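Side-chain contacts in cell division control protein 73 (Saccharomyces cerevisiae, PDB 3V46), which serves in the PAF1 complex during transcription elongation and histone modification, its C-terminal Ras-like domain promoting association of that complex with chromatin: residues I16-S21 / R77-P82; I91-T94 / Q99-N102; K59-I64 / I68-V73; G117-F120 / S126-Q129. All coordinates share one frame; numbering follows the deposited sequence. Where two conformers were deposited one is given.

All four contacts involve the mixed sheet of a Ras-like domain with strand order 2-3-1-4-5-6. Contact 1 packs strand 16-18 against the loop that follows strand 68-73, and it is apolar and partly buried. Contact 2, a buried contact at the end of strand 88-92, is the one where a side-chain amide bonds to backbone. In contact 3, also buried, a hairpin closes at the sheet's antiparallel side and combines backbone bonds with two phenylalanine rings. Contact 4 is a surface contact with a water bridge. Contacts 1 and 2 adjoin through neighbouring strands, as do 1 and 3 and 2 and 4, whereas 3 and 4 lie about 24 Å apart between centres.

Contact 1: I16-S21 / R77-P82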
loop_
_atom_site.group_PDB
_atom_site.type_symbol
_atom_site.label_atom_id
_atom_site.label_comp_id
_atom_site.label_asym_id
_atom_site.label_seq_id
_atom_site.Cartn_x
_atom_site.Cartn_y
_atom_site.Cartn_z
ATOM N N ILE A 16 -3.774 0.268 -9.108
ATOM C CA ILE A 16 -4.215 1.042 -7.967
ATOM C C ILE A 16 -3.698 0.441 -6.665
ATOM O O ILE A 16 -3.705 -0.779 -6.484
ATOM C CB ILE A 16 -5.749 1.090 -7.920
ATOM C CG1 ILE A 16 -6.287 1.721 -9.214
ATOM C CG2 ILE A 16 -6.225 1.855 -6.708
ATOM C CD1 ILE A 16 -7.789 1.581 -9.414
ATOM N N ILE A 17 -3.244 1.312 -5.767
ATOM C CA ILE A 17 -2.863 0.934 -4.417
ATOM C C ILE A 17 -3.821 1.624 -3.464
ATOM O O ILE A 17 -4.020 2.834 -3.542
ATOM C CB ILE A 17 -1.420 1.357 -4.089
ATOM C CG1 ILE A 17 -0.425 0.669 -5.034
ATOM C CG2 ILE A 17 -1.080 0.993 -2.644
ATOM C CD1 ILE A 17 1.055 1.090 -4.859
ATOM N N LEU A 18 -4.437 0.860 -2.574
ATOM C CA LEU A 18 -5.345 1.443 -1.588
ATOM C C LEU A 18 -4.607 1.654 -0.280
ATOM O O LEU A 18 -4.031 0.722 0.262
ATOM C CB LEU A 18 -6.528 0.525 -1.332
ATOM C CG LEU A 18 -7.368 0.131 -2.530
ATOM C CD1 LEU A 18 -8.539 -0.731 -2.075
ATOM C CD2 LEU A 18 -7.853 1.369 -3.228
ATOM N N ILE A 19 -4.663 2.879 0.229
ATOM C CA ILE A 19 -4.032 3.228 1.492
ATOM C C ILE A 19 -4.968 4.136 2.287
ATOM O O ILE A 19 -4.708 5.331 2.462
ATOM C CB ILE A 19 -2.636 3.861 1.275
ATOM C CG1 ILE A 19 -1.915 4.043 2.616
ATOM C CG2 ILE A 19 -2.739 5.180 0.494
ATOM C CD1 ILE A 19 -0.448 4.353 2.486
ATOM N N PRO A 20 -6.082 3.579 2.754
ATOM C CA PRO A 20 -6.864 4.376 3.701
ATOM C C PRO A 20 -6.082 4.501 5.004
ATOM O O PRO A 20 -5.146 3.733 5.234
ATOM C CB PRO A 20 -8.097 3.526 3.926
ATOM C CG PRO A 20 -7.578 2.129 3.828
ATOM C CD PRO A 20 -6.570 2.196 2.674
ATOM N N SER A 21 -6.438 5.458 5.838
ATOM C CA SER A 21 -5.692 5.644 7.066
ATOM C C SER A 21 -6.581 5.608 8.293
ATOM O O SER A 21 -7.775 5.891 8.225
ATOM C CB SER A 21 -4.906 6.968 7.041
ATOM O OG SER A 21 -5.756 8.106 6.992
ATOM N N ARG A 77 -13.898 6.300 -3.756
ATOM C CA ARG A 77 -14.851 7.089 -4.535
ATOM C C ARG A 77 -14.663 6.916 -6.050
ATOM O O ARG A 77 -15.613 7.060 -6.815
ATOM C CB ARG A 77 -14.753 8.572 -4.159
ATOM C CG ARG A 77 -15.069 8.861 -2.692
ATOM C CD ARG A 77 -15.144 10.365 -2.401
ATOM N NE ARG A 77 -13.876 11.047 -2.671
ATOM C CZ ARG A 77 -12.878 11.153 -1.795
ATOM N NH1 ARG A 77 -11.760 11.783 -2.128
ATOM N NH2 ARG A 77 -12.997 10.626 -0.583
ATOM N N MET A 78 -13.444 6.611 -6.478
ATOM C CA MET A 78 -13.139 6.475 -7.902
ATOM C C MET A 78 -13.714 5.195 -8.492
ATOM O O MET A 78 -13.705 5.020 -9.704
ATOM C CB MET A 78 -11.622 6.482 -8.137
ATOM C CG MET A 78 -10.913 5.187 -7.737
ATOM S SD MET A 78 -9.165 5.168 -8.194
ATOM C CE MET A 78 -9.253 4.857 -9.955
ATOM N N PHE A 79 -14.201 4.303 -7.635
ATOM C CA PHE A 79 -14.607 2.971 -8.066
ATOM C C PHE A 79 -16.057 2.970 -8.518
ATOM O O PHE A 79 -16.928 2.397 -7.866
ATOM C CB PHE A 79 -14.381 1.964 -6.938
ATOM C CG PHE A 79 -12.930 1.696 -6.657
ATOM C CD1 PHE A 79 -12.190 2.556 -5.874
ATOM C CD2 PHE A 79 -12.307 0.586 -7.190
ATOM C CE1 PHE A 79 -10.855 2.303 -5.625
ATOM C CE2 PHE A 79 -10.984 0.337 -6.944
ATOM C CZ PHE A 79 -10.260 1.198 -6.164
ATOM N N THR A 80 -16.295 3.608 -9.656
ATOM C CA THR A 80 -17.647 3.804 -10.167
ATOM C C THR A 80 -18.088 2.655 -11.063
ATOM O O THR A 80 -19.258 2.566 -11.450
ATOM C CB THR A 80 -17.743 5.132 -10.923
ATOM O OG1 THR A 80 -16.708 5.202 -11.912
ATOM C CG2 THR A 80 -17.579 6.286 -9.955
ATOM N N LYS A 81 -17.151 1.777 -11.402
ATOM C CA LYS A 81 -17.482 0.531 -12.084
ATOM C C LYS A 81 -16.669 -0.583 -11.450
ATOM O O LYS A 81 -15.541 -0.362 -11.034
ATOM C CB LYS A 81 -17.201 0.628 -13.581
ATOM C CG LYS A 81 -15.825 1.158 -13.934
ATOM C CD LYS A 81 -15.666 1.330 -15.438
ATOM C CE LYS A 81 -16.699 2.291 -16.009
ATOM N NZ LYS A 81 -16.561 2.468 -17.486
ATOM N N PRO A 82 -17.251 -1.784 -11.360
ATOM C CA PRO A 82 -16.593 -2.898 -10.674
ATOM C C PRO A 82 -15.207 -3.190 -11.240
ATOM O O PRO A 82 -14.324 -3.659 -10.515
ATOM C CB PRO A 82 -17.542 -4.074 -10.929
ATOM C CG PRO A 82 -18.870 -3.441 -11.185
ATOM C CD PRO A 82 -18.567 -2.166 -11.902
#
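Ile16 meets Met78 end to end, its CD1 lying 3.6 Å from Met78 CE, while the same methyl group also comes obliquely to Phe79 CZ, 4.1 Å away. Leu18, two residues along the strand, adds a second methyl at that ring carbon: its CD2 is 3.8 Å from Phe79 CZ and comes at a slant. The Met78 chain turns at its last torsion (chi3 -76°), which brings the terminal methyl round to Ile16 CD1. Phe79 is the centre of an inverse gamma turn, and with CG anti to its own carbonyl carbon (chi1 -70°) its ring extends toward the strand. Strand 16-18 runs between strands 68-73 and 88-92, so Ile16 and Leu18 present one side of the sheet to the loop that joins those two neighbours. Outside the two segments, Phe79 stacks with Trp85 and touches Val88, and Met78 rests on Tyr84. Every contact across the pair is between carbon or sulfur atoms, and about 157 Å² is buried in all; this loop is therefore held against the central strand by shape and dispersion, without a directional polar bond between the two segments.

Contact 2: I91-T94 / Q99-N102; sequences IFTT and QFNN
Gln99 reaches the backbone at the C-terminal end of strand 88-92 with both atoms of its side-chain amide. Its NE2 donates to Phe92 O at 3.1 Å, and its OE1 accepts from Thr94 N at 3.0 Å; both bonds are fairly straight. Neither donor lies in the plane of the carbonyl it serves: NE2 is tilted 31° from that of Phe92, and Thr94 N is tilted less from the plane of the Gln99 side-chain carbonyl. The amide thus spans Thr93, whose CA is 3.3 Å from Gln99 OE1. On the strand side, Ile91 CG2 sits 3.5 Å from Gln99 NE2. The glutamine gets there as an extended chain, with CG opposite the backbone N (chi1 171°) and no bend before the amide.

Beside it, Thr93 CG2 meets the rim of the Phe100 ring in its plane, 4.0 Å from Phe100 CZ, and Gln99 CB lies over one face of that ring. Further out, Phe100 is set by edge-to-face contacts with Phe112 and Trp134. Tyr103 OH takes another bond from Gln99 NE2, Thr93 OG1 pairs with Tyr118 O, and Thr94 OG1 with His96 N. The loop between strand 88-92 and helix 108-114 so folds back on the Ras-like sheet; two backbone bonds and the tyrosine fix the amide's rotation and satisfy buried backbone groups.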
loop_
_atom_site.group_PDB
_atom_site.type_symbol
_atom_site.label_atom_id
_atom_site.label_comp_id
_atom_site.label_asym_id
_atom_site.label_seq_id
_atom_site.Cartn_x
_atom_site.Cartn_y
_atom_site.Cartn_z
ATOM N N ILE A 91 -2.907 -3.384 -1.125
ATOM C CA ILE A 91 -3.737 -2.773 -0.105
ATOM C C ILE A 91 -2.915 -2.654 1.168
ATOM O O ILE A 91 -2.423 -3.658 1.700
ATOM C CB ILE A 91 -5.003 -3.614 0.154
ATOM C CG1 ILE A 91 -5.844 -3.714 -1.140
ATOM C CG2 ILE A 91 -5.837 -3.010 1.286
ATOM C CD1 ILE A 91 -7.014 -4.637 -1.046
ATOM N N PHE A 92 -2.740 -1.420 1.640
ATOM C CA PHE A 92 -2.154 -1.180 2.942
ATOM C C PHE A 92 -3.273 -1.222 3.960
ATOM O O PHE A 92 -4.312 -0.583 3.771
ATOM C CB PHE A 92 -1.466 0.187 2.998
ATOM C CG PHE A 92 -0.179 0.269 2.225
ATOM C CD1 PHE A 92 -0.041 -0.331 0.991
ATOM C CD2 PHE A 92 0.889 0.964 2.729
ATOM C CE1 PHE A 92 1.153 -0.235 0.283
ATOM C CE2 PHE A 92 2.076 1.064 2.020
ATOM C CZ PHE A 92 2.201 0.478 0.800
ATOM N N THR A 93 -3.060 -1.947 5.056
ATOM C CA THR A 93 -4.110 -2.136 6.047
ATOM C C THR A 93 -3.869 -1.351 7.327
ATOM O O THR A 93 -2.734 -1.176 7.775
ATOM C CB THR A 93 -4.258 -3.618 6.426
ATOM O OG1 THR A 93 -3.019 -4.094 6.962
ATOM C CG2 THR A 93 -4.628 -4.445 5.226
ATOM N N THR A 94 -4.969 -0.892 7.908
ATOM C CA THR A 94 -4.948 -0.096 9.122
ATOM C C THR A 94 -4.971 -0.996 10.328
ATOM O O THR A 94 -4.573 -0.599 11.411
ATOM C CB THR A 94 -6.201 0.794 9.222
ATOM O OG1 THR A 94 -7.366 -0.038 9.247
ATOM C CG2 THR A 94 -6.278 1.745 8.038
ATOM N N GLN A 99 -12.292 -1.833 7.565
ATOM C CA GLN A 99 -11.633 -1.211 6.413
ATOM C C GLN A 99 -12.243 -1.717 5.106
ATOM O O GLN A 99 -12.413 -0.959 4.158
ATOM C CB GLN A 99 -10.109 -1.473 6.406
ATOM C CG GLN A 99 -9.453 -1.009 5.113
ATOM C CD GLN A 99 -7.943 -1.217 5.053
ATOM O OE1 GLN A 99 -7.281 -1.409 6.070
ATOM N NE2 GLN A 99 -7.389 -1.136 3.852
ATOM N N PHE A 100 -12.580 -3.000 5.062
ATOM C CA PHE A 100 -12.933 -3.647 3.795
ATOM C C PHE A 100 -14.437 -3.707 3.508
ATOM O O PHE A 100 -14.849 -4.293 2.511
ATOM C CB PHE A 100 -12.338 -5.061 3.768
ATOM C CG PHE A 100 -10.989 -5.149 4.425
ATOM C CD1 PHE A 100 -9.900 -4.489 3.883
ATOM C CD2 PHE A 100 -10.810 -5.873 5.591
ATOM C CE1 PHE A 100 -8.667 -4.542 4.491
ATOM C CE2 PHE A 100 -9.566 -5.934 6.192
ATOM C CZ PHE A 100 -8.499 -5.258 5.642
ATOM N N ASN A 101 -15.254 -3.082 4.345
ATOM C CA ASN A 101 -16.701 -3.289 4.253
ATOM C C ASN A 101 -17.313 -2.929 2.895
ATOM O O ASN A 101 -18.238 -3.598 2.431
ATOM C CB ASN A 101 -17.432 -2.541 5.366
ATOM C CG ASN A 101 -18.932 -2.748 5.298
ATOM O OD1 ASN A 101 -19.683 -1.843 4.924
ATOM N ND2 ASN A 101 -19.376 -3.956 5.635
ATOM N N ASN A 102 -16.805 -1.881 2.258
ATOM C CA ASN A 102 -17.339 -1.435 0.970
ATOM C C ASN A 102 -16.467 -1.857 -0.217
ATOM O O ASN A 102 -16.643 -1.379 -1.337
ATOM C CB ASN A 102 -17.521 0.086 0.979
ATOM C CG ASN A 102 -17.872 0.644 -0.388
ATOM O OD1 ASN A 102 -19.031 0.611 -0.810
ATOM N ND2 ASN A 102 -16.866 1.162 -1.089
#

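Contact 3: K59-I64 / I68-V73; sequences KNFERI and IRFIIV
A beta hairpin joins strand 54-59 to strand 68-73 at the antiparallel side of the sheet, and Lys59 and Ile68 form a hydrogen-bonded antiparallel pair next to the connecting loop. Lys59 N donates to Ile68 O at 2.8 Å, and Ile68 N returns the bond to Lys59 O at 2.9 Å (N-H...O 176°). Beyond the pair Phe61 folds back, its rim facing that of Phe70 (Phe61 CZ to Phe70 CZ 3.8 Å), each meeting atom near the plane of the other ring. Lys59 CG, opposite its backbone N (chi1 178°), lies over the centre of one Phe61 face, 3.4 Å above the ring plane, while a bend at chi2 (69°) leads the chain end away. Ile68 CG2 lies over part of a face of Phe70. Phe61 CD2 also touches Ile68 CG1 at 4.0 Å, while Ile64 CG2 reaches Ile68 CD1 from about a right angle. Helix 149-166 continues the packing, with Leu164 against both phenylalanines and Trp157 in a cation-pi contact with Lys59. Backbone bonds of Phe70 with Ile57 and Ile72 with Val55 continue the pairing, and the hydrocarbon beside it ties the loop to the same side of the sheet as that helix.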
loop_
_atom_site.group_PDB
_atom_site.type_symbol
_atom_site.label_atom_id
_atom_site.label_comp_id
_atom_site.label_asym_id
_atom_site.label_seq_id
_atom_site.Cartn_x
_atom_site.Cartn_y
_atom_site.Cartn_z
ATOM N N LYS A 59 6.942 4.373 -11.446
ATOM C CA LYS A 59 8.064 3.523 -11.099
ATOM C C LYS A 59 8.621 2.825 -12.324
ATOM O O LYS A 59 7.884 2.223 -13.107
ATOM C CB LYS A 59 7.631 2.468 -10.078
ATOM C CG LYS A 59 8.727 1.477 -9.676
ATOM C CD LYS A 59 9.812 2.163 -8.866
ATOM C CE LYS A 59 10.835 1.160 -8.349
ATOM N NZ LYS A 59 11.960 1.838 -7.662
ATOM N N ASN A 60 9.935 2.909 -12.488
ATOM C CA ASN A 60 10.626 2.126 -13.497
ATOM C C ASN A 60 11.177 0.873 -12.815
ATOM O O ASN A 60 12.122 0.940 -12.029
ATOM C CB ASN A 60 11.744 2.951 -14.131
ATOM C CG ASN A 60 12.342 2.277 -15.351
ATOM O OD1 ASN A 60 13.449 1.740 -15.298
ATOM N ND2 ASN A 60 11.603 2.294 -16.460
ATOM N N PHE A 61 10.544 -0.263 -13.081
ATOM C CA PHE A 61 10.968 -1.539 -12.517
ATOM C C PHE A 61 12.011 -2.195 -13.404
ATOM O O PHE A 61 11.948 -2.105 -14.634
ATOM C CB PHE A 61 9.784 -2.493 -12.421
ATOM C CG PHE A 61 8.763 -2.123 -11.383
ATOM C CD1 PHE A 61 8.984 -2.400 -10.050
ATOM C CD2 PHE A 61 7.563 -1.524 -11.750
ATOM C CE1 PHE A 61 8.034 -2.092 -9.088
ATOM C CE2 PHE A 61 6.606 -1.214 -10.794
ATOM C CZ PHE A 61 6.848 -1.492 -9.460
ATOM N N GLU A 62 12.962 -2.876 -12.780
ATOM C CA GLU A 62 13.989 -3.598 -13.510
ATOM C C GLU A 62 13.419 -4.688 -14.401
ATOM O O GLU A 62 13.978 -4.992 -15.453
ATOM C CB GLU A 62 14.952 -4.252 -12.526
ATOM C CG GLU A 62 15.756 -3.274 -11.721
ATOM C CD GLU A 62 16.406 -3.936 -10.531
ATOM O OE1 GLU A 62 15.673 -4.442 -9.654
ATOM O OE2 GLU A 62 17.646 -3.957 -10.480
ATOM N N ARG A 63 12.318 -5.295 -13.974
ATOM C CA ARG A 63 11.863 -6.525 -14.615
ATOM C C ARG A 63 10.574 -6.348 -15.394
ATOM O O ARG A 63 9.977 -7.326 -15.840
ATOM C CB ARG A 63 11.750 -7.640 -13.573
ATOM C CG ARG A 63 13.100 -7.946 -12.949
ATOM C CD ARG A 63 13.092 -9.096 -11.965
ATOM N NE ARG A 63 14.425 -9.257 -11.385
ATOM C CZ ARG A 63 15.432 -9.891 -11.979
ATOM N NH1 ARG A 63 15.264 -10.444 -13.172
ATOM N NH2 ARG A 63 16.610 -9.979 -11.375
ATOM N N ILE A 64 10.163 -5.091 -15.566
ATOM C CA ILE A 64 9.026 -4.748 -16.409
ATOM C C ILE A 64 9.507 -3.671 -17.374
ATOM O O ILE A 64 10.124 -2.695 -16.949
ATOM C CB ILE A 64 7.843 -4.225 -15.561
ATOM C CG1 ILE A 64 7.362 -5.325 -14.610
ATOM C CG2 ILE A 64 6.701 -3.761 -16.453
ATOM C CD1 ILE A 64 6.335 -4.857 -13.589
ATOM N N ILE A 68 5.567 2.025 -14.891
ATOM C CA ILE A 68 4.234 1.785 -14.363
ATOM C C ILE A 68 3.824 2.998 -13.540
ATOM O O ILE A 68 4.603 3.496 -12.733
ATOM C CB ILE A 68 4.191 0.520 -13.475
ATOM C CG1 ILE A 68 4.581 -0.729 -14.275
ATOM C CG2 ILE A 68 2.808 0.345 -12.853
ATOM C CD1 ILE A 68 3.723 -0.992 -15.499
ATOM N N ARG A 69 2.614 3.491 -13.777
ATOM C CA ARG A 69 2.083 4.621 -13.042
ATOM C C ARG A 69 1.010 4.111 -12.112
ATOM O O ARG A 69 0.018 3.527 -12.549
ATOM C CB ARG A 69 1.490 5.664 -13.984
ATOM C CG ARG A 69 2.504 6.333 -14.906
ATOM C CD ARG A 69 1.851 7.422 -15.749
ATOM N NE ARG A 69 2.807 8.024 -16.670
ATOM C CZ ARG A 69 2.487 8.900 -17.618
ATOM N NH1 ARG A 69 1.226 9.276 -17.777
ATOM N NH2 ARG A 69 3.428 9.395 -18.414
ATOM N N PHE A 70 1.238 4.304 -10.822
ATOM C CA PHE A 70 0.284 3.924 -9.793
ATOM C C PHE A 70 -0.636 5.054 -9.399
ATOM O O PHE A 70 -0.216 6.200 -9.256
ATOM C CB PHE A 70 1.015 3.442 -8.536
ATOM C CG PHE A 70 1.832 2.212 -8.750
ATOM C CD1 PHE A 70 1.263 0.953 -8.620
ATOM C CD2 PHE A 70 3.177 2.305 -9.085
ATOM C CE1 PHE A 70 2.017 -0.192 -8.824
ATOM C CE2 PHE A 70 3.929 1.167 -9.285
ATOM C CZ PHE A 70 3.350 -0.081 -9.156
ATOM N N ILE A 71 -1.899 4.704 -9.211
ATOM C CA ILE A 71 -2.865 5.576 -8.576
ATOM C C ILE A 71 -2.977 5.105 -7.135
ATOM O O ILE A 71 -3.316 3.956 -6.885
ATOM C CB ILE A 71 -4.221 5.454 -9.272
ATOM C CG1 ILE A 71 -4.091 5.888 -10.740
ATOM C CG2 ILE A 71 -5.269 6.283 -8.557
ATOM C CD1 ILE A 71 -5.270 5.495 -11.581
ATOM N N ILE A 72 -2.681 5.986 -6.192
ATOM C CA ILE A 72 -2.647 5.630 -4.773
ATOM C C ILE A 72 -3.705 6.464 -4.075
ATOM O O ILE A 72 -3.648 7.686 -4.081
ATOM C CB ILE A 72 -1.264 5.903 -4.174
ATOM C CG1 ILE A 72 -0.193 5.183 -5.003
ATOM C CG2 ILE A 72 -1.226 5.471 -2.700
ATOM C CD1 ILE A 72 1.225 5.407 -4.542
ATOM N N VAL A 73 -4.708 5.801 -3.520
ATOM C CA VAL A 73 -5.871 6.503 -3.008
ATOM C C VAL A 73 -6.209 6.072 -1.604
ATOM O O VAL A 73 -6.026 4.909 -1.251
ATOM C CB VAL A 73 -7.107 6.310 -3.910
ATOM C CG1 VAL A 73 -6.961 7.116 -5.173
ATOM C CG2 VAL A 73 -7.344 4.836 -4.234
#

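Contact 4: G117-F120 / S126-Q129; sequences GYYF and SVPQ
Tyr119 OH and Ser126 O share one water, 2.7 Å from the Tyr119 OH and 2.7 Å from the Ser126 O. The water donates to the serine carbonyl, and it lies at the edge of the tyrosine ring, in its plane. Through it the phenol is linked to the backbone of the loop without direct contact between the two oxygens.

Van der Waals contacts flank this bridge. Tyr119 OH lies 3.5 Å from Pro128 CD, and the same proline carbon makes an apolar contact with Tyr119 CZ at 4.1 Å. Val127 adds its CG1, 4.0 Å from Tyr119 CE2; both carbons approach the ring obliquely. The ring arrives there because Tyr119 CG stands opposite its backbone N (chi1 178°), carrying the phenol away from the strand toward the loop. The Val127 side chain runs past the tyrosine in the opposite direction.

Tyr119 belongs to strand 116-122, and Pro128 is the N-cap residue of helix 129-133, so the contact joins a strand to the start of the helix that follows it. Val131 of that helix and Val136 of strand 136-141 also touch the tyrosine. At this surface position the junction combines modest packing, about 112 Å² buried in all, with a single water-mediated link that gives the phenol oxygen and the Ser126 carbonyl a common partner.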
loop_
_atom_site.group_PDB
_atom_site.type_symbol
_atom_site.label_atom_id
_atom_site.label_comp_id
_atom_site.label_asym_id
_atom_site.label_seq_id
_atom_site.Cartn_x
_atom_site.Cartn_y
_atom_site.Cartn_z
ATOM N N GLY A 117 -1.683 -7.715 0.318
ATOM C CA GLY A 117 -1.843 -6.869 1.481
ATOM C C GLY A 117 -0.543 -6.626 2.235
ATOM O O GLY A 117 0.342 -7.488 2.279
ATOM N N TYR A 118 -0.451 -5.440 2.830
ATOM C CA TYR A 118 0.680 -5.035 3.657
ATOM C C TYR A 118 0.163 -4.453 4.959
ATOM O O TYR A 118 -0.894 -3.818 4.988
ATOM C CB TYR A 118 1.525 -3.959 2.960
ATOM C CG TYR A 118 2.204 -4.425 1.699
ATOM C CD1 TYR A 118 1.575 -4.310 0.469
ATOM C CD2 TYR A 118 3.466 -4.989 1.737
ATOM C CE1 TYR A 118 2.177 -4.724 -0.677
ATOM C CE2 TYR A 118 4.088 -5.415 0.573
ATOM C CZ TYR A 118 3.431 -5.273 -0.628
ATOM O OH TYR A 118 4.023 -5.695 -1.794
ATOM N N TYR A 119 0.911 -4.683 6.032
ATOM C CA TYR A 119 0.649 -4.061 7.314
ATOM C C TYR A 119 1.970 -3.489 7.834
ATOM O O TYR A 119 2.869 -4.229 8.209
ATOM C CB TYR A 119 0.073 -5.062 8.324
ATOM C CG TYR A 119 -0.176 -4.450 9.681
ATOM C CD1 TYR A 119 -1.284 -3.643 9.908
ATOM C CD2 TYR A 119 0.692 -4.680 10.740
ATOM C CE1 TYR A 119 -1.519 -3.074 11.136
ATOM C CE2 TYR A 119 0.460 -4.123 11.981
ATOM C CZ TYR A 119 -0.643 -3.317 12.172
ATOM O OH TYR A 119 -0.886 -2.765 13.404
ATOM N N PHE A 120 2.084 -2.170 7.837
ATOM C CA PHE A 120 3.285 -1.494 8.312
ATOM C C PHE A 120 3.100 -1.068 9.760
ATOM O O PHE A 120 2.030 -0.582 10.153
ATOM C CB PHE A 120 3.580 -0.246 7.461
ATOM C CG PHE A 120 4.212 -0.541 6.129
ATOM C CD1 PHE A 120 3.441 -0.946 5.050
ATOM C CD2 PHE A 120 5.579 -0.391 5.952
ATOM C CE1 PHE A 120 4.028 -1.199 3.823
ATOM C CE2 PHE A 120 6.167 -0.632 4.727
ATOM C CZ PHE A 120 5.394 -1.047 3.667
ATOM N N SER A 126 3.203 -4.204 19.014
ATOM C CA SER A 126 2.616 -5.505 18.721
ATOM C C SER A 126 1.657 -5.436 17.551
ATOM O O SER A 126 1.041 -4.407 17.302
ATOM C CB SER A 126 1.869 -6.045 19.940
ATOM O OG SER A 126 2.700 -6.040 21.084
ATOM N N VAL A 127 1.539 -6.552 16.843
ATOM C CA VAL A 127 0.571 -6.701 15.777
ATOM C C VAL A 127 -0.706 -7.298 16.372
ATOM O O VAL A 127 -0.650 -8.297 17.085
ATOM C CB VAL A 127 1.140 -7.621 14.679
ATOM C CG1 VAL A 127 0.156 -7.786 13.532
ATOM C CG2 VAL A 127 2.474 -7.081 14.182
ATOM N N PRO A 128 -1.869 -6.678 16.099
ATOM C CA PRO A 128 -3.132 -7.236 16.598
ATOM C C PRO A 128 -3.277 -8.701 16.170
ATOM O O PRO A 128 -2.868 -9.061 15.072
ATOM C CB PRO A 128 -4.195 -6.356 15.929
ATOM C CG PRO A 128 -3.496 -5.065 15.648
ATOM C CD PRO A 128 -2.068 -5.422 15.354
ATOM N N GLN A 129 -3.833 -9.550 17.024
ATOM C CA GLN A 129 -3.903 -10.962 16.683
ATOM C C GLN A 129 -4.629 -11.199 15.359
ATOM O O GLN A 129 -4.200 -12.034 14.563
ATOM C CB GLN A 129 -4.575 -11.774 17.795
ATOM C CG GLN A 129 -4.469 -13.278 17.571
ATOM C CD GLN A 129 -3.029 -13.769 17.588
ATOM O OE1 GLN A 129 -2.542 -14.334 16.611
ATOM N NE2 GLN A 129 -2.345 -13.556 18.706
HETATM O O HOH W 1 1.042 -2.664 15.237
#